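Local coordinates for protein EccC5 (Mycobacterium xenopi RIVM700367, PDB 7B9F) that probably serves as the FtsK/SpoIIIE-type ATPase of the ESX-5 type VII secretion system in the mycobacterial inner membrane, helping to drive protein export, at residues Pro18-Leu23 / Glu173-Glu178; Gln106-Leu111 / Gly193-Glu198. All coordinates share one frame; numbering follows the deposited sequence.

Interaction 1: residues Pro18-Leu23 / Glu173-Glu178; sequences PENIVL and EVTWGE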
loop_
_atom_site.group_PDB
_atom_site.type_symbol
_atom_site.label_atom_id
_atom_site.label_comp_id
_atom_site.label_asym_id
_atom_site.label_seq_id
_atom_site.Cartn_x
_atom_site.Cartn_y
_atom_site.Cartn_z
ATOM N N PRO C 18 13.164 17.444 -33.992
ATOM C CA PRO C 18 13.115 18.855 -33.602
ATOM C C PRO C 18 11.818 19.512 -34.047
ATOM O O PRO C 18 11.159 19.055 -34.982
ATOM C CB PRO C 18 14.327 19.464 -34.315
ATOM C CG PRO C 18 15.198 18.304 -34.646
ATOM C CD PRO C 18 14.270 17.171 -34.914
ATOM N N GLU C 19 11.448 20.584 -33.352
ATOM C CA GLU C 19 10.279 21.376 -33.699
ATOM C C GLU C 19 10.616 22.848 -33.557
ATOM O O GLU C 19 11.674 23.221 -33.049
ATOM C CB GLU C 19 9.067 21.073 -32.812
ATOM C CG GLU C 19 8.468 19.699 -32.965
ATOM C CD GLU C 19 9.203 18.650 -32.157
ATOM O OE1 GLU C 19 10.150 19.014 -31.425
ATOM O OE2 GLU C 19 8.827 17.464 -32.242
ATOM N N ASN C 20 9.698 23.684 -34.026
ATOM C CA ASN C 20 9.772 25.120 -33.801
ATOM C C ASN C 20 8.348 25.609 -33.611
ATOM O O ASN C 20 7.533 25.518 -34.533
ATOM C CB ASN C 20 10.458 25.826 -34.970
ATOM C CG ASN C 20 10.747 27.281 -34.686
ATOM O OD1 ASN C 20 10.419 27.799 -33.622
ATOM N ND2 ASN C 20 11.370 27.954 -35.644
ATOM N N ILE C 21 8.045 26.109 -32.418
ATOM C CA ILE C 21 6.686 26.445 -32.016
ATOM C C ILE C 21 6.673 27.894 -31.562
ATOM O O ILE C 21 7.365 28.252 -30.605
ATOM C CB ILE C 21 6.175 25.533 -30.898
ATOM C CG1 ILE C 21 6.264 24.071 -31.320
ATOM C CG2 ILE C 21 4.756 25.892 -30.545
ATOM C CD1 ILE C 21 5.398 23.739 -32.499
ATOM N N VAL C 22 5.897 28.731 -32.248
ATOM C CA VAL C 22 5.720 30.108 -31.808
ATOM C C VAL C 22 4.732 30.155 -30.652
ATOM O O VAL C 22 3.706 29.464 -30.654
ATOM C CB VAL C 22 5.275 30.994 -32.980
ATOM C CG1 VAL C 22 6.410 31.137 -33.971
ATOM C CG2 VAL C 22 4.072 30.394 -33.679
ATOM N N LEU C 23 5.057 30.946 -29.636
ATOM C CA LEU C 23 4.166 31.128 -28.510
ATOM C C LEU C 23 2.975 31.992 -28.910
ATOM O O LEU C 23 3.063 32.790 -29.842
ATOM C CB LEU C 23 4.918 31.773 -27.351
ATOM C CG LEU C 23 5.971 30.889 -26.704
ATOM C CD1 LEU C 23 6.713 31.647 -25.626
ATOM C CD2 LEU C 23 5.306 29.662 -26.137
ATOM N N GLU C 173 13.973 19.913 -27.453
ATOM C CA GLU C 173 14.080 19.980 -28.898
ATOM C C GLU C 173 13.105 20.967 -29.514
ATOM O O GLU C 173 13.317 21.383 -30.656
ATOM C CB GLU C 173 13.853 18.596 -29.499
ATOM C CG GLU C 173 14.982 17.593 -29.275
ATOM C CD GLU C 173 16.205 17.796 -30.163
ATOM O OE1 GLU C 173 16.780 16.773 -30.592
ATOM O OE2 GLU C 173 16.612 18.944 -30.437
ATOM N N VAL C 174 12.056 21.352 -28.802
ATOM C CA VAL C 174 11.171 22.403 -29.281
ATOM C C VAL C 174 11.835 23.748 -29.034
ATOM O O VAL C 174 12.417 23.988 -27.970
ATOM C CB VAL C 174 9.790 22.313 -28.614
ATOM C CG1 VAL C 174 9.088 21.063 -29.062
ATOM C CG2 VAL C 174 9.904 22.298 -27.112
ATOM N N THR C 175 11.809 24.607 -30.035
ATOM C CA THR C 175 12.369 25.944 -29.923
ATOM C C THR C 175 11.211 26.924 -29.840
ATOM O O THR C 175 10.504 27.142 -30.826
ATOM C CB THR C 175 13.275 26.259 -31.106
ATOM O OG1 THR C 175 12.664 25.786 -32.310
ATOM C CG2 THR C 175 14.614 25.578 -30.929
ATOM N N TRP C 176 11.013 27.503 -28.665
ATOM C CA TRP C 176 9.887 28.400 -28.447
ATOM C C TRP C 176 10.137 29.701 -29.186
ATOM O O TRP C 176 10.972 30.510 -28.782
ATOM C CB TRP C 176 9.680 28.638 -26.960
ATOM C CG TRP C 176 9.347 27.398 -26.238
ATOM C CD1 TRP C 176 10.071 26.815 -25.254
ATOM C CD2 TRP C 176 8.199 26.571 -26.440
ATOM N NE1 TRP C 176 9.448 25.674 -24.823
ATOM C CE2 TRP C 176 8.295 25.505 -25.538
ATOM C CE3 TRP C 176 7.097 26.632 -27.294
ATOM C CZ2 TRP C 176 7.337 24.506 -25.465
ATOM C CZ3 TRP C 176 6.151 25.643 -27.221
ATOM C CH2 TRP C 176 6.274 24.594 -26.315
ATOM N N GLY C 177 9.426 29.886 -30.295
ATOM C CA GLY C 177 9.509 31.147 -31.006
ATOM C C GLY C 177 8.997 32.291 -30.152
ATOM O O GLY C 177 8.014 32.156 -29.422
ATOM N N GLU C 178 9.695 33.411 -30.228
ATOM C CA GLU C 178 9.309 34.626 -29.533
ATOM C C GLU C 178 7.959 35.086 -30.064
ATOM O O GLU C 178 7.809 35.242 -31.284
ATOM C CB GLU C 178 10.381 35.687 -29.778
ATOM C CG GLU C 178 10.334 36.971 -28.952
ATOM C CD GLU C 178 9.869 36.788 -27.523
ATOM O OE1 GLU C 178 10.390 35.901 -26.812
ATOM O OE2 GLU C 178 8.974 37.548 -27.107
#
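I21 is gripped through its backbone: its N donates to T175 O (3.1 Å) and its O accepts from G177 N (2.6 Å). L23 N then reaches G177 O at 3.2 Å, so I21 and L23 bond to T175 and G177 in the alternating pattern of parallel strands. At the other end the pairing weakens: the bond from E19 N to E173 O is weak, and E19 O is held chiefly by the hydroxyl of T175. At chi1 42° that hydroxyl sits between backbone N and carbonyl carbon, and from there OG1 meets E19 O at 2.8 Å, in the carbonyl plane and on a lone pair.

E19, V174, I21 and W176 project from the same face. I21 and W176 run side by side there, CG2 meeting CZ3 at 3.6 Å, while the L23 side chain crosses that of W176 at about a right angle, bringing L23 CD2 3.7 Å from W176 CE3. W176 NE1 is hydrogen-bonded to Q203 O, and its ring meets F199 edge-to-face; E173 makes a salt bridge to R381. Helix 97-132 packs under this face through L114, A118 and S121. The whole is a two-stranded parallel sheet, its strands 24° apart in direction, laid on a long helix.

Interaction 2: residues Gln106-Leu111 / Gly193-Glu198; sequences QFMLML and GKALQE
Segments 106-111 and 193-198, cut from helices 97-132 and 190-202, run nearly parallel, 8° apart, with their axes 11.2 Å from each other at closest approach, a spacing bridged by side chains rather than by backbone. A195 is the centre of the contact: its CB points at the opposite helix and is met by two residues one turn apart. M108 arrives with its methyl end, CE lying 3.8 Å from A195 CB. Its chain leaves the helix beside the backbone N and bends at chi2 (-63°), which swings the thioether round to the alanine although the CB itself does not point there. L111 comes more directly, CG anti to the backbone N, and sets CD2 4.0 Å from A195 CB.

The other branch of L111 turns to L196, with the two CD1 atoms 4.2 Å apart. F107, one turn before L111, offers only its far ring atom CZ to that same L196 methyl at 4.5 Å, a looser touch. All these groups are apolar, so van der Waals packing alone joins the two segments.

Around it, T192 touches F107, V191 touches M108, F199 touches L111, and P26 and P179 touch L196. M108 also packs against chains of other proteins. This is plain apolar helix-helix packing, joining the long helix 97-132 to the short helix 190-202 within this chain.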
loop_
_atom_site.group_PDB
_atom_site.type_symbol
_atom_site.label_atom_id
_atom_site.label_comp_id
_atom_site.label_asym_id
_atom_site.label_seq_id
_atom_site.Cartn_x
_atom_site.Cartn_y
_atom_site.Cartn_z
ATOM N N GLN C 106 -9.671 30.826 -23.730
ATOM C CA GLN C 106 -9.158 30.338 -25.007
ATOM C C GLN C 106 -7.638 30.364 -25.035
ATOM O O GLN C 106 -6.997 29.416 -25.514
ATOM C CB GLN C 106 -9.724 31.168 -26.152
ATOM C CG GLN C 106 -11.187 30.913 -26.409
ATOM C CD GLN C 106 -11.734 31.781 -27.517
ATOM O OE1 GLN C 106 -10.984 32.474 -28.201
ATOM N NE2 GLN C 106 -13.046 31.754 -27.696
ATOM N N PHE C 107 -7.047 31.438 -24.509
ATOM C CA PHE C 107 -5.595 31.520 -24.425
ATOM C C PHE C 107 -5.029 30.392 -23.576
ATOM O O PHE C 107 -4.016 29.778 -23.932
ATOM C CB PHE C 107 -5.187 32.882 -23.872
ATOM C CG PHE C 107 -3.711 33.081 -23.791
ATOM C CD1 PHE C 107 -3.020 33.600 -24.859
ATOM C CD2 PHE C 107 -3.021 32.804 -22.629
ATOM C CE1 PHE C 107 -1.664 33.789 -24.788
ATOM C CE2 PHE C 107 -1.669 33.000 -22.552
ATOM C CZ PHE C 107 -0.990 33.492 -23.631
ATOM N N MET C 108 -5.675 30.102 -22.449
ATOM C CA MET C 108 -5.146 29.092 -21.543
ATOM C C MET C 108 -5.230 27.704 -22.161
ATOM O O MET C 108 -4.325 26.881 -21.982
ATOM C CB MET C 108 -5.897 29.147 -20.224
ATOM C CG MET C 108 -5.526 30.368 -19.442
ATOM S SD MET C 108 -3.802 30.415 -18.984
ATOM C CE MET C 108 -3.933 31.430 -17.530
ATOM N N LEU C 109 -6.303 27.429 -22.903
ATOM C CA LEU C 109 -6.395 26.149 -23.595
ATOM C C LEU C 109 -5.333 26.015 -24.676
ATOM O O LEU C 109 -4.756 24.933 -24.850
ATOM C CB LEU C 109 -7.777 25.959 -24.196
ATOM C CG LEU C 109 -8.862 25.742 -23.157
ATOM C CD1 LEU C 109 -10.191 25.551 -23.845
ATOM C CD2 LEU C 109 -8.511 24.541 -22.309
ATOM N N MET C 110 -5.069 27.091 -25.422
ATOM C CA MET C 110 -3.996 27.038 -26.413
ATOM C C MET C 110 -2.655 26.767 -25.743
ATOM O O MET C 110 -1.829 25.986 -26.244
ATOM C CB MET C 110 -3.956 28.338 -27.210
ATOM C CG MET C 110 -5.173 28.519 -28.097
ATOM S SD MET C 110 -5.368 30.160 -28.818
ATOM C CE MET C 110 -3.666 30.671 -28.978
ATOM N N LEU C 111 -2.443 27.385 -24.584
ATOM C CA LEU C 111 -1.210 27.180 -23.839
ATOM C C LEU C 111 -1.076 25.735 -23.372
ATOM O O LEU C 111 0.016 25.162 -23.405
ATOM C CB LEU C 111 -1.175 28.141 -22.661
ATOM C CG LEU C 111 0.177 28.376 -22.027
ATOM C CD1 LEU C 111 1.056 29.060 -23.033
ATOM C CD2 LEU C 111 0.006 29.236 -20.807
ATOM N N GLY C 193 -0.130 37.454 -19.613
ATOM C CA GLY C 193 1.277 37.810 -19.587
ATOM C C GLY C 193 2.061 36.993 -18.581
ATOM O O GLY C 193 3.137 36.475 -18.887
ATOM N N LYS C 194 1.512 36.837 -17.378
ATOM C CA LYS C 194 2.193 36.057 -16.353
ATOM C C LYS C 194 2.250 34.583 -16.728
ATOM O O LYS C 194 3.255 33.912 -16.475
ATOM C CB LYS C 194 1.498 36.237 -15.008
ATOM C CG LYS C 194 2.277 35.702 -13.816
ATOM C CD LYS C 194 3.764 35.987 -13.943
ATOM C CE LYS C 194 4.524 35.585 -12.695
ATOM N NZ LYS C 194 4.021 36.273 -11.481
ATOM N N ALA C 195 1.180 34.058 -17.324
ATOM C CA ALA C 195 1.176 32.655 -17.720
ATOM C C ALA C 195 2.183 32.391 -18.826
ATOM O O ALA C 195 2.852 31.354 -18.828
ATOM C CB ALA C 195 -0.222 32.232 -18.156
ATOM N N LEU C 196 2.317 33.320 -19.772
ATOM C CA LEU C 196 3.315 33.148 -20.818
ATOM C C LEU C 196 4.720 33.272 -20.256
ATOM O O LEU C 196 5.635 32.565 -20.695
ATOM C CB LEU C 196 3.097 34.163 -21.928
ATOM C CG LEU C 196 3.882 33.807 -23.180
ATOM C CD1 LEU C 196 3.373 32.502 -23.731
ATOM C CD2 LEU C 196 3.768 34.898 -24.207
ATOM N N GLN C 197 4.905 34.171 -19.289
ATOM C CA GLN C 197 6.158 34.258 -18.551
ATOM C C GLN C 197 6.530 32.923 -17.927
ATOM O O GLN C 197 7.657 32.441 -18.077
ATOM C CB GLN C 197 6.017 35.316 -17.466
ATOM C CG GLN C 197 7.292 35.869 -16.935
ATOM C CD GLN C 197 7.118 37.303 -16.515
ATOM O OE1 GLN C 197 6.642 38.129 -17.290
ATOM N NE2 GLN C 197 7.490 37.610 -15.281
ATOM N N GLU C 198 5.580 32.308 -17.224
ATOM C CA GLU C 198 5.850 31.046 -16.547
ATOM C C GLU C 198 6.118 29.929 -17.546
ATOM O O GLU C 198 6.988 29.082 -17.317
ATOM C CB GLU C 198 4.681 30.678 -15.644
ATOM C CG GLU C 198 4.480 31.630 -14.487
ATOM C CD GLU C 198 5.609 31.599 -13.489
ATOM O OE1 GLU C 198 6.213 30.528 -13.313
ATOM O OE2 GLU C 198 5.895 32.645 -12.876
#

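In the fold
Interactions 1 and 2 lie with centres about 15 Å apart, on the same side of the chain's centre, and are linked along the chain: strand 19-22 precedes helix 97-132 (residues 37-95 between them are not modelled) and strand 174-177 precedes helix 190-202. In each contact an earlier segment pairs with a later one, and the segments alternate along the sequence. The two contacts meet directly where L23 CD1 packs 3.9 Å from L196 CD1, so L196 serves both the strand pair and the helix pair. F199 likewise touches W176 and L23 of interaction 1 and L111 of interaction 2. Their centres lie about 24 and 33 Å from the chain's centre, and helix 97-132 runs past both.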